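Long-range contacts in hypothetical protein (Pseudomonas aeruginosa, PDB 2H9F), which probably isomerises methylaconitate as a PrpF-family enzyme: residues G82-D86 with L121-R126; V157-G161 with P171-I175; G106-G111 with S378-R382; T19-F25 with S68-I74; D300-L304 with V336-A340. All blocks are in the same frame, centred on the assembly; numbering follows the deposited sequence. Where two conformers were deposited one is given.

Interactions 1, 3 and 4 adjoin one helix, 106-118, and the strands around it. Interaction 2 touches interaction 3 through the E174-S378 hydrogen bond and the backbone pairing of I175 with R379. Interaction 3 touches interaction 4 through N107 and T19. Interaction 5 lies across the chain's centre from interaction 4, with centres about 35 Å apart. Interactions 1, 4 and 5 are buried, whereas 2 and 3 are partly buried. Their chemistry differs. Interaction 4 is a hydrogen-bonded strand pair. Interaction 1 joins charge, water and apolar packing. Interaction 2 is mostly backbone, interaction 3 stacks an amide on a guanidinium, and interaction 5 is chiefly apolar.

Interaction 1 (G82-D86 with L121-R126); sequences GHDVD and LVDPAR. With SO4 (sulfate ion), chain E.
A salt bridge joins D84, just before strand 85-92, to R126, in a short 3-10 turn of the loop after helix 106-118. In this diaminopimelate epimerase-like fold the contact ties that loop to the start of strand 85-92. The loop contains an Asx turn: D123 OD1 accepts from A125 N at 3.0 Å.

The two charged side chains come from opposite directions. D84 CG is anti to the carbonyl carbon (chi1 -62°), which directs the carboxylate at R126. The carboxylate and guanidinium planes are 38° apart. D84 OD1 lies 3.4 Å from R126 NE, but well out of the guanidinium plane. No N-H points at it, so this is a charge contact alone. R126 CD is even nearer to OD1. The R126 chain bends at chi3 (64°), which turns the guanidinium away from the direction of its straight stem. R126 NH2 has its own salt bridge with E134. D84 OD1 also pairs with R136 NH2, so the carboxylate is shared between two arginines, which would probably favour its charged form.

The apolar half is small. V85 CG1 packs on L121 CB at 3.8 Å, the two side chains crossing at about a right angle. V85 and V122 both touch A116 of helix 106-118.

G82 N donates to sulfate O4 at 2.6 Å; the ion is probably from the crystallisation liquor. Two waters fill in the polar links. One donates to both D84 O and L121 O. The other accepts from D123 N at 2.8 Å and donates to D84 OD1 at 2.6 Å.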
# COMPACT_ATOMS: atom_id res chain seq x y z
N GLY A 82 37.72 2.73 5.16
CA GLY A 82 37.27 3.82 4.32
C GLY A 82 35.78 3.94 4.13
O GLY A 82 35.30 4.57 3.19
N HIS A 83 35.02 3.37 5.06
CA HIS A 83 33.58 3.44 4.99
C HIS A 83 33.01 3.80 6.35
O HIS A 83 33.58 3.47 7.37
CB HIS A 83 33.04 2.09 4.49
CG HIS A 83 33.36 1.80 3.06
ND1 HIS A 83 34.53 1.18 2.65
CD2 HIS A 83 32.67 2.08 1.92
CE1 HIS A 83 34.54 1.09 1.33
NE2 HIS A 83 33.41 1.61 0.86
N ASP A 84 31.89 4.49 6.33
CA ASP A 84 31.17 4.86 7.54
C ASP A 84 30.17 3.81 7.99
O ASP A 84 30.08 3.54 9.18
CB ASP A 84 30.43 6.18 7.31
CG ASP A 84 31.41 7.30 7.03
OD1 ASP A 84 32.28 7.54 7.90
OD2 ASP A 84 31.35 7.85 5.91
N VAL A 85 29.38 3.25 7.06
CA VAL A 85 28.33 2.31 7.43
C VAL A 85 28.30 1.12 6.50
O VAL A 85 28.60 1.24 5.32
CB VAL A 85 26.95 2.99 7.42
CG1 VAL A 85 26.88 4.06 8.58
CG2 VAL A 85 26.62 3.58 6.02
N ASP A 86 27.93 -0.04 7.04
CA ASP A 86 27.52 -1.17 6.23
C ASP A 86 26.01 -1.13 6.06
O ASP A 86 25.27 -0.91 7.02
CB ASP A 86 27.92 -2.49 6.86
CG ASP A 86 29.39 -2.70 6.89
OD1 ASP A 86 30.11 -1.97 6.18
OD2 ASP A 86 29.86 -3.61 7.63
N LEU A 121 25.57 6.94 13.34
CA LEU A 121 26.59 5.95 12.99
C LEU A 121 27.80 6.55 12.30
O LEU A 121 28.77 5.85 12.01
CB LEU A 121 25.96 4.85 12.13
CG LEU A 121 24.88 3.97 12.75
CD1 LEU A 121 24.17 3.17 11.66
CD2 LEU A 121 25.50 3.06 13.78
N VAL A 122 27.76 7.84 12.02
CA VAL A 122 28.88 8.51 11.33
C VAL A 122 29.78 9.26 12.32
O VAL A 122 29.30 9.96 13.19
CB VAL A 122 28.36 9.46 10.24
CG1 VAL A 122 29.52 10.19 9.56
CG2 VAL A 122 27.54 8.66 9.23
N ASP A 123 31.08 9.09 12.17
CA ASP A 123 32.06 9.82 12.97
C ASP A 123 31.69 11.30 12.93
O ASP A 123 31.54 11.90 11.86
CB ASP A 123 33.45 9.59 12.37
CG ASP A 123 34.59 10.30 13.13
OD1 ASP A 123 34.34 11.06 14.11
OD2 ASP A 123 35.75 10.05 12.72
N PRO A 124 31.49 11.92 14.10
CA PRO A 124 31.12 13.33 14.09
C PRO A 124 32.18 14.27 13.52
O PRO A 124 31.85 15.39 13.11
CB PRO A 124 30.85 13.64 15.55
CG PRO A 124 31.60 12.61 16.29
CD PRO A 124 31.58 11.37 15.46
N ALA A 125 33.44 13.82 13.45
CA ALA A 125 34.46 14.61 12.71
C ALA A 125 34.09 14.84 11.24
O ALA A 125 34.63 15.74 10.59
CB ALA A 125 35.87 13.97 12.82
N ARG A 126 33.19 14.01 10.70
CA ARG A 126 32.82 14.11 9.30
C ARG A 126 31.57 14.94 9.04
O ARG A 126 31.21 15.11 7.90
CB ARG A 126 32.59 12.72 8.72
CG ARG A 126 33.84 11.87 8.73
CD ARG A 126 33.58 10.52 8.12
NE ARG A 126 33.23 10.58 6.71
CZ ARG A 126 34.10 10.79 5.72
NH1 ARG A 126 35.38 10.95 5.96
NH2 ARG A 126 33.68 10.82 4.47
S SO4 E . 39.29 3.24 8.52
O1 SO4 E . 39.76 1.85 8.33
O2 SO4 E . 38.62 3.36 9.81
O3 SO4 E . 40.44 4.15 8.51
O4 SO4 E . 38.34 3.66 7.48
O HOH W 1 32.18 7.17 10.46
O HOH W 2 31.35 4.80 11.21

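Interaction 2 (V157-G161 with P171-I175); sequences VQETG and PAAEI
A173 sets its methyl group against the backbone of the other segment. Its CB lies 3.3 Å from Q158 O and 3.3 Å from T160 O, so one small side chain meets two carbonyls. The CG of Q158 comes up beside the A173 CB at 4.2 Å. A172 does likewise with one carbonyl: its CB is 3.5 Å from E159 O.

That E159 oxygen also takes the direct hydrogen bond of the contact. A173 N donates to E159 O at 3.1 Å, with a fairly straight N-H angle of 164°. The donor stands above the carbonyl plane, 45° out of it. The backbones run close here, with G161 N 3.6 Å from A173 N. A water is a second link: it accepts from G161 N and donates to P171 O.

Q158 holds the turn from within. Its NE2 donates to T160 O at 2.9 Å, and T160 O lies close to the plane of the amide. The chain bends at chi2 (63°), which folds the amide back toward its own backbone. Q158 OE1 is held by S153. The loop is part of the dimer interface: Q158 NE2 also bonds to H4 O of the second subunit, T160 OG1 bonds to its P5, and E159 OE1 makes a salt bridge to its R390 and a hydrogen bond to its Q7. A cobalt(II) ion lies about 5 Å from G161.

The touching residues lie in the loop between strands 156-157 and 175-180. A173 rests on P151 of strand 144-153, A172 on S380 of strand 369-386, and E159 on H118 of helix 106-118.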
# COMPACT_ATOMS: atom_id res chain seq x y z
N VAL A 157 20.43 16.23 9.45
CA VAL A 157 20.09 16.05 8.03
C VAL A 157 19.10 17.14 7.60
O VAL A 157 18.14 17.39 8.30
CB VAL A 157 19.55 14.65 7.78
CG1 VAL A 157 19.03 14.51 6.38
CG2 VAL A 157 20.66 13.59 8.04
N GLN A 158 19.38 17.81 6.49
CA GLN A 158 18.46 18.75 5.85
C GLN A 158 17.56 17.86 4.97
O GLN A 158 18.05 17.29 3.96
CB GLN A 158 19.21 19.75 5.00
CG GLN A 158 18.31 20.69 4.17
CD GLN A 158 17.46 21.57 5.02
OE1 GLN A 158 17.95 22.16 5.97
NE2 GLN A 158 16.16 21.63 4.72
N GLU A 159 16.31 17.65 5.40
CA GLU A 159 15.41 16.76 4.70
C GLU A 159 14.56 17.48 3.71
O GLU A 159 14.22 16.94 2.67
CB GLU A 159 14.45 16.08 5.68
CG GLU A 159 15.09 15.23 6.72
CD GLU A 159 14.04 14.48 7.55
OE1 GLU A 159 13.35 15.11 8.40
OE2 GLU A 159 13.91 13.27 7.31
N THR A 160 14.16 18.70 4.05
CA THR A 160 13.19 19.41 3.26
C THR A 160 13.88 20.26 2.19
O THR A 160 15.08 20.58 2.30
CB THR A 160 12.37 20.31 4.15
OG1 THR A 160 13.23 21.20 4.88
CG2 THR A 160 11.51 19.46 5.10
N GLY A 161 13.13 20.61 1.15
CA GLY A 161 13.69 21.34 0.04
C GLY A 161 12.83 21.29 -1.20
O GLY A 161 11.68 20.87 -1.14
N PRO A 171 8.43 17.68 -3.21
CA PRO A 171 9.83 18.02 -3.28
C PRO A 171 10.50 17.96 -1.92
O PRO A 171 9.85 18.11 -0.87
CB PRO A 171 9.84 19.45 -3.88
CG PRO A 171 8.56 19.97 -3.71
CD PRO A 171 7.58 18.84 -3.53
N ALA A 172 11.80 17.72 -1.94
CA ALA A 172 12.58 17.54 -0.75
C ALA A 172 14.01 17.94 -1.11
O ALA A 172 14.25 18.43 -2.21
CB ALA A 172 12.48 16.12 -0.24
N ALA A 173 14.94 17.76 -0.18
CA ALA A 173 16.31 18.18 -0.38
C ALA A 173 17.00 17.17 -1.27
O ALA A 173 16.75 15.95 -1.18
CB ALA A 173 16.99 18.27 0.96
N GLU A 174 17.91 17.66 -2.10
CA GLU A 174 18.63 16.81 -3.06
C GLU A 174 19.77 16.11 -2.36
O GLU A 174 20.49 16.73 -1.57
CB GLU A 174 19.15 17.68 -4.22
CG GLU A 174 19.90 16.91 -5.24
CD GLU A 174 20.36 17.78 -6.41
OE1 GLU A 174 20.15 19.01 -6.37
OE2 GLU A 174 20.87 17.22 -7.41
N ILE A 175 19.87 14.81 -2.58
CA ILE A 175 21.01 14.01 -2.15
C ILE A 175 21.63 13.46 -3.42
O ILE A 175 20.99 12.70 -4.16
CB ILE A 175 20.60 12.83 -1.26
CG1 ILE A 175 20.00 13.37 0.04
CG2 ILE A 175 21.81 11.98 -0.91
CD1 ILE A 175 19.26 12.34 0.95
O HOH W 3 10.42 19.35 1.56

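Interaction 3 (G106-G111 with S378-R382); sequences GNLSTG and SRSAR
R379 reaches from strand 369-386 along the first turn of helix 106-118. Its CB starts against T110, with T110 OG1 at 3.4 Å and CG2 close by. CG is anti to the carbonyl carbon (chi1 -69°), and from there the chain runs extended to NE. CG stays near T110 OG1. CD touches two helix residues, 3.6 Å from T110 OG1 and 3.7 Å from N107 OD1. R379 NE has N107 OD1 at 3.6 Å. CZ lies against the N107 amide, near both OD1 and ND2. At the tip, R379 NH1 approaches G106 O at 3.1 Å, and NH2 is nearest N107 ND2. The G106 oxygen is at the edge of the guanidinium, in its plane.

The N107 amide lies over one guanidinium face. The two planes are 20° apart and stacked, with N107 OD1 3.5 Å above the guanidinium plane of R379 and offset toward the rim. The same oxygen accepts a hydrogen bond from T19 N, which fixes the amide.

T110 is turned by its own helix. T110 OG1 donates to N107 O at 2.9 Å, and the T110 backbone N reaches that oxygen from the same face. The bond points CG2 at the strand, where T110 CG2 meets S380 O at 3.6 Å. A381 follows: its methyl packs on T110 CG2 and on G111 CA. T110 and A381 also touch I175, a neighbour in strand 175-180.

This is a helix start laid against one of the strands that wrap round helix 106-118. Such a helix wrapped by strands is the core design of the diaminopimelate epimerase-like fold, to which PrpF proteins belong.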
# COMPACT_ATOMS: atom_id res chain seq x y z
N GLY A 106 18.90 0.92 -5.16
CA GLY A 106 19.53 2.21 -5.32
C GLY A 106 18.67 3.32 -4.76
O GLY A 106 19.19 4.36 -4.33
N ASN A 107 17.34 3.11 -4.75
CA ASN A 107 16.42 4.13 -4.18
C ASN A 107 16.58 4.19 -2.68
O ASN A 107 16.78 5.32 -2.15
CB ASN A 107 14.97 3.94 -4.65
CG ASN A 107 14.76 4.50 -6.03
OD1 ASN A 107 14.53 5.71 -6.21
ND2 ASN A 107 14.93 3.66 -7.04
N LEU A 108 16.61 3.01 -2.01
CA LEU A 108 16.81 2.99 -0.56
C LEU A 108 18.23 3.37 -0.13
O LEU A 108 18.40 3.79 1.01
CB LEU A 108 16.32 1.69 0.10
CG LEU A 108 14.80 1.53 0.27
CD1 LEU A 108 14.51 0.42 1.25
CD2 LEU A 108 13.99 2.81 0.66
N SER A 109 19.22 3.30 -1.02
CA SER A 109 20.56 3.90 -0.75
C SER A 109 20.48 5.34 -0.27
O SER A 109 21.21 5.75 0.62
CB SER A 109 21.41 3.88 -2.02
OG SER A 109 21.53 2.54 -2.46
N THR A 110 19.60 6.11 -0.90
CA THR A 110 19.41 7.48 -0.50
C THR A 110 19.04 7.50 0.98
O THR A 110 19.62 8.25 1.73
CB THR A 110 18.33 8.16 -1.35
OG1 THR A 110 18.36 7.66 -2.70
CG2 THR A 110 18.54 9.65 -1.35
N GLY A 111 18.11 6.61 1.39
CA GLY A 111 17.69 6.51 2.77
C GLY A 111 18.81 6.01 3.68
O GLY A 111 18.94 6.47 4.81
N SER A 378 20.90 11.98 -8.67
CA SER A 378 20.33 12.68 -7.54
C SER A 378 19.00 12.07 -7.15
O SER A 378 18.14 11.75 -7.99
CB SER A 378 20.10 14.14 -7.91
OG SER A 378 21.33 14.83 -8.01
N ARG A 379 18.81 11.93 -5.84
CA ARG A 379 17.54 11.47 -5.29
C ARG A 379 17.23 12.26 -4.05
O ARG A 379 17.86 13.31 -3.80
CB ARG A 379 17.64 9.96 -5.04
CG ARG A 379 17.71 9.21 -6.35
CD ARG A 379 17.57 7.75 -6.25
NE ARG A 379 17.45 7.24 -7.61
CZ ARG A 379 17.93 6.06 -8.05
NH1 ARG A 379 18.62 5.22 -7.25
NH2 ARG A 379 17.73 5.75 -9.34
N SER A 380 16.22 11.84 -3.31
CA SER A 380 15.89 12.51 -2.06
C SER A 380 15.38 11.45 -1.12
O SER A 380 14.99 10.40 -1.57
CB SER A 380 14.82 13.57 -2.27
OG SER A 380 13.56 13.00 -2.58
N ALA A 381 15.38 11.77 0.16
CA ALA A 381 14.91 10.87 1.23
C ALA A 381 14.22 11.70 2.32
O ALA A 381 14.54 12.86 2.53
CB ALA A 381 16.03 10.16 1.81
N ARG A 382 13.26 11.11 3.03
CA ARG A 382 12.79 11.72 4.26
C ARG A 382 12.21 10.70 5.23
O ARG A 382 11.68 9.63 4.83
CB ARG A 382 11.71 12.80 3.99
CG ARG A 382 10.51 12.33 3.28
CD ARG A 382 9.50 13.52 3.00
NE ARG A 382 8.71 13.76 4.14
CZ ARG A 382 7.46 13.34 4.33
NH1 ARG A 382 6.73 12.70 3.43
NH2 ARG A 382 6.89 13.65 5.48

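Interaction 4 (T19-F25 with S68-I74); sequences TSKGVFF and STSKCVI
V73 packs its branched CB on the face of the F24 ring, across neighbouring parallel strands. V73 CB is 3.8 Å from the centroid of the F24 ring and 18° off the ring normal, a CH-pi contact. Both V73 methyls lie on the same face of the ring: V73 CG1 touches F24 CD2 at 3.4 Å, and CG2 lies by CE2 and CZ. The side chains run side by side and point the same way. V73 CG1 is anti to the backbone N (chi1 168°), which brings it against the ring. G22, with no side chain, sits beside F24, and its O lies at the edge of that ring.

The other face carries V23, C72, F25 and I74. C72 SG touches both V23 CB and F25 CE1, 4.3 Å from each. F45 packs there on both F25 and C72. The F25 ring turns an edge toward V73 O.

Four backbone hydrogen bonds zip the strands: K21 N to S68 O, V23 N to K71 O, V73 N to V23 O, and F25 N to V73 O at 2.8 Å. S70 is skipped in the register, and a water bridges K71 N and K21 O.

Further along, the K71 CE bump meets S20 OG at 3.3 Å. K71 NZ goes on to Q91. K21 CE lies against T69 CG2, and K21 NZ bonds to H58 and G61 of the second subunit.

Strands 20-26 and 71-77 form a parallel pair among the strands that wrap round helix 106-118, as in the diaminopimelate epimerase-like fold.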
# COMPACT_ATOMS: atom_id res chain seq x y z
N THR A 19 12.15 6.42 -4.55
CA THR A 19 10.76 6.09 -4.90
C THR A 19 10.30 4.79 -4.21
O THR A 19 9.35 4.15 -4.67
CB THR A 19 10.57 5.98 -6.43
OG1 THR A 19 11.52 5.02 -6.92
CG2 THR A 19 10.80 7.30 -7.13
N SER A 20 10.96 4.44 -3.09
CA SER A 20 10.60 3.33 -2.24
C SER A 20 10.44 3.78 -0.79
O SER A 20 10.94 4.83 -0.40
CB SER A 20 11.72 2.27 -2.26
OG SER A 20 11.84 1.70 -3.54
N LYS A 21 9.72 2.95 -0.01
CA LYS A 21 9.63 3.12 1.45
C LYS A 21 10.25 1.88 2.08
O LYS A 21 10.08 0.78 1.59
CB LYS A 21 8.19 3.26 1.92
CG LYS A 21 7.56 4.55 1.47
CD LYS A 21 6.20 4.83 2.15
CE LYS A 21 5.01 3.98 1.63
NZ LYS A 21 3.76 4.33 2.32
N GLY A 22 10.95 2.05 3.19
CA GLY A 22 11.53 0.93 3.91
C GLY A 22 11.54 1.19 5.41
O GLY A 22 11.45 2.34 5.87
N VAL A 23 11.64 0.11 6.17
CA VAL A 23 11.74 0.18 7.60
C VAL A 23 13.21 -0.01 7.88
O VAL A 23 13.76 -1.01 7.45
CB VAL A 23 10.95 -0.93 8.35
CG1 VAL A 23 11.05 -0.69 9.85
CG2 VAL A 23 9.48 -0.99 7.90
N PHE A 24 13.82 0.98 8.55
CA PHE A 24 15.24 1.00 8.81
C PHE A 24 15.58 0.71 10.29
O PHE A 24 14.96 1.24 11.21
CB PHE A 24 15.85 2.35 8.41
CG PHE A 24 16.00 2.55 6.93
CD1 PHE A 24 14.89 2.70 6.11
CD2 PHE A 24 17.25 2.70 6.38
CE1 PHE A 24 15.02 2.90 4.76
CE2 PHE A 24 17.39 2.92 5.04
CZ PHE A 24 16.28 3.02 4.23
N PHE A 25 16.58 -0.14 10.47
CA PHE A 25 17.06 -0.50 11.78
C PHE A 25 18.55 -0.26 11.92
O PHE A 25 19.29 -0.57 11.01
CB PHE A 25 16.85 -2.00 12.00
CG PHE A 25 15.43 -2.43 11.91
CD1 PHE A 25 14.88 -2.76 10.69
CD2 PHE A 25 14.64 -2.48 13.05
CE1 PHE A 25 13.54 -3.14 10.58
CE2 PHE A 25 13.31 -2.93 12.97
CZ PHE A 25 12.77 -3.27 11.73
N SER A 68 7.91 -1.92 -4.03
CA SER A 68 8.47 -0.68 -3.55
C SER A 68 8.28 -0.39 -2.07
O SER A 68 8.87 0.58 -1.53
CB SER A 68 7.81 0.46 -4.31
OG SER A 68 8.34 0.45 -5.62
N THR A 69 7.43 -1.18 -1.43
CA THR A 69 7.03 -0.92 -0.05
C THR A 69 7.10 -2.18 0.76
O THR A 69 6.35 -2.33 1.71
CB THR A 69 5.59 -0.37 0.05
OG1 THR A 69 4.69 -1.33 -0.54
CG2 THR A 69 5.45 0.96 -0.61
N SER A 70 7.98 -3.10 0.40
CA SER A 70 8.10 -4.33 1.13
C SER A 70 9.58 -4.61 1.40
O SER A 70 10.15 -5.61 0.98
CB SER A 70 7.38 -5.46 0.39
OG SER A 70 7.53 -6.68 1.10
N LYS A 71 10.17 -3.69 2.14
CA LYS A 71 11.60 -3.62 2.30
C LYS A 71 12.04 -3.28 3.74
O LYS A 71 11.52 -2.39 4.36
CB LYS A 71 12.16 -2.51 1.35
CG LYS A 71 11.86 -2.69 -0.13
CD LYS A 71 12.51 -1.54 -0.95
CE LYS A 71 12.03 -1.44 -2.41
NZ LYS A 71 12.66 -2.36 -3.31
N CYS A 72 13.09 -3.94 4.19
CA CYS A 72 13.72 -3.66 5.47
C CYS A 72 15.23 -3.42 5.26
O CYS A 72 15.86 -4.07 4.40
CB CYS A 72 13.54 -4.84 6.40
SG CYS A 72 11.86 -4.93 7.11
N VAL A 73 15.80 -2.53 6.06
CA VAL A 73 17.22 -2.17 5.94
C VAL A 73 17.88 -2.18 7.31
O VAL A 73 17.29 -1.69 8.28
CB VAL A 73 17.36 -0.77 5.32
CG1 VAL A 73 18.82 -0.20 5.43
CG2 VAL A 73 16.88 -0.78 3.87
N ILE A 74 19.05 -2.81 7.39
CA ILE A 74 19.97 -2.76 8.55
C ILE A 74 21.21 -1.90 8.19
O ILE A 74 21.84 -2.12 7.15
CB ILE A 74 20.47 -4.16 8.99
CG1 ILE A 74 19.29 -5.10 9.29
CG2 ILE A 74 21.39 -4.01 10.25
CD1 ILE A 74 19.69 -6.58 9.47
O HOH W 4 8.82 -1.15 3.18

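Interaction 5 (D300-L304 with V336-A340); sequences DIDLL and VNLAA
L303 points its side chain at the last turn of helix 335-339. Its two methyl branches part around the helix end. L303 CD1 goes to V336 CG1 at 3.7 Å and to A339 CB at 4.1 Å. L303 CD2 goes to A340 CB, also at 4.1 Å. The L303 and V336 side chains cross obliquely. L303 CG lies between the backbone N and the carbonyl carbon (chi1 69°), a crowded position that sends both branches toward the helix. Its CB rests near A339 O.

D302 meets A340 through the backbone. A340 CA brings its hydrogen to D302 O at 3.3 Å, with a nearly straight angle of 167°. A water ties D302 O to A340 O and donates to both, at 2.8 and 2.6 Å. The D302 carboxylate is used elsewhere: OD2 accepts from R349 N on strand 347-352.

L303 also packs on V348 and F350 of strand 347-352. V336 continues the apolar layer onto I325, A328 and A329 of helix 319-330, while A339 touches V282. The C-terminal end of the short helix 335-339 thus packs on strand 303-309, beside helix 319-330, which is probably the central helix of this lobe, as in the diaminopimelate epimerase-like fold.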
# COMPACT_ATOMS: atom_id res chain seq x y z
N ASP A 300 18.68 25.58 -20.51
CA ASP A 300 18.55 24.90 -19.25
C ASP A 300 19.05 23.47 -19.32
O ASP A 300 19.13 22.83 -18.32
CB ASP A 300 17.08 24.83 -18.84
CG ASP A 300 16.48 26.19 -18.50
OD1 ASP A 300 17.24 27.17 -18.27
OD2 ASP A 300 15.22 26.22 -18.43
N ILE A 301 19.27 22.95 -20.52
CA ILE A 301 19.63 21.55 -20.69
C ILE A 301 20.87 21.44 -21.57
O ILE A 301 21.18 22.36 -22.31
CB ILE A 301 18.48 20.69 -21.30
CG1 ILE A 301 17.88 21.34 -22.56
CG2 ILE A 301 17.35 20.44 -20.25
CD1 ILE A 301 17.05 20.40 -23.40
N ASP A 302 21.53 20.30 -21.50
CA ASP A 302 22.69 20.00 -22.31
C ASP A 302 22.34 19.22 -23.58
O ASP A 302 23.05 19.30 -24.57
CB ASP A 302 23.71 19.22 -21.49
CG ASP A 302 24.27 20.02 -20.32
OD1 ASP A 302 24.98 21.04 -20.56
OD2 ASP A 302 24.03 19.64 -19.15
N LEU A 303 21.26 18.43 -23.54
CA LEU A 303 20.81 17.70 -24.70
C LEU A 303 19.38 17.21 -24.49
O LEU A 303 18.83 17.31 -23.40
CB LEU A 303 21.70 16.50 -24.93
CG LEU A 303 21.64 15.35 -23.94
CD1 LEU A 303 22.30 14.14 -24.58
CD2 LEU A 303 22.26 15.69 -22.55
N LEU A 304 18.80 16.68 -25.55
CA LEU A 304 17.48 16.05 -25.49
C LEU A 304 17.71 14.57 -25.65
O LEU A 304 18.54 14.19 -26.45
CB LEU A 304 16.62 16.49 -26.66
CG LEU A 304 16.22 17.99 -26.69
CD1 LEU A 304 15.85 18.39 -28.13
CD2 LEU A 304 15.09 18.19 -25.70
N VAL A 336 25.89 10.57 -27.79
CA VAL A 336 25.30 11.27 -26.62
C VAL A 336 26.25 12.38 -26.20
O VAL A 336 25.84 13.52 -26.02
CB VAL A 336 25.04 10.31 -25.41
CG1 VAL A 336 24.32 11.04 -24.29
CG2 VAL A 336 24.25 9.07 -25.86
N ASN A 337 27.53 12.04 -26.08
CA ASN A 337 28.52 13.06 -25.80
C ASN A 337 28.43 14.20 -26.82
O ASN A 337 28.44 15.39 -26.47
CB ASN A 337 29.90 12.45 -25.77
CG ASN A 337 31.01 13.47 -25.71
OD1 ASN A 337 31.63 13.76 -26.73
ND2 ASN A 337 31.30 13.97 -24.50
N LEU A 338 28.39 13.85 -28.10
CA LEU A 338 28.36 14.90 -29.14
C LEU A 338 27.10 15.76 -29.10
O LEU A 338 27.16 16.98 -29.31
CB LEU A 338 28.55 14.28 -30.51
CG LEU A 338 29.92 13.65 -30.75
CD1 LEU A 338 29.93 12.95 -32.08
CD2 LEU A 338 31.05 14.69 -30.69
N ALA A 339 25.97 15.13 -28.81
CA ALA A 339 24.68 15.84 -28.69
C ALA A 339 24.72 16.88 -27.56
O ALA A 339 24.13 17.93 -27.64
CB ALA A 339 23.54 14.82 -28.45
N ALA A 340 25.43 16.52 -26.49
CA ALA A 340 25.62 17.38 -25.32
C ALA A 340 26.70 18.47 -25.50
O ALA A 340 26.95 19.22 -24.58
CB ALA A 340 26.00 16.49 -24.15
O HOH W 5 25.19 21.15 -24.70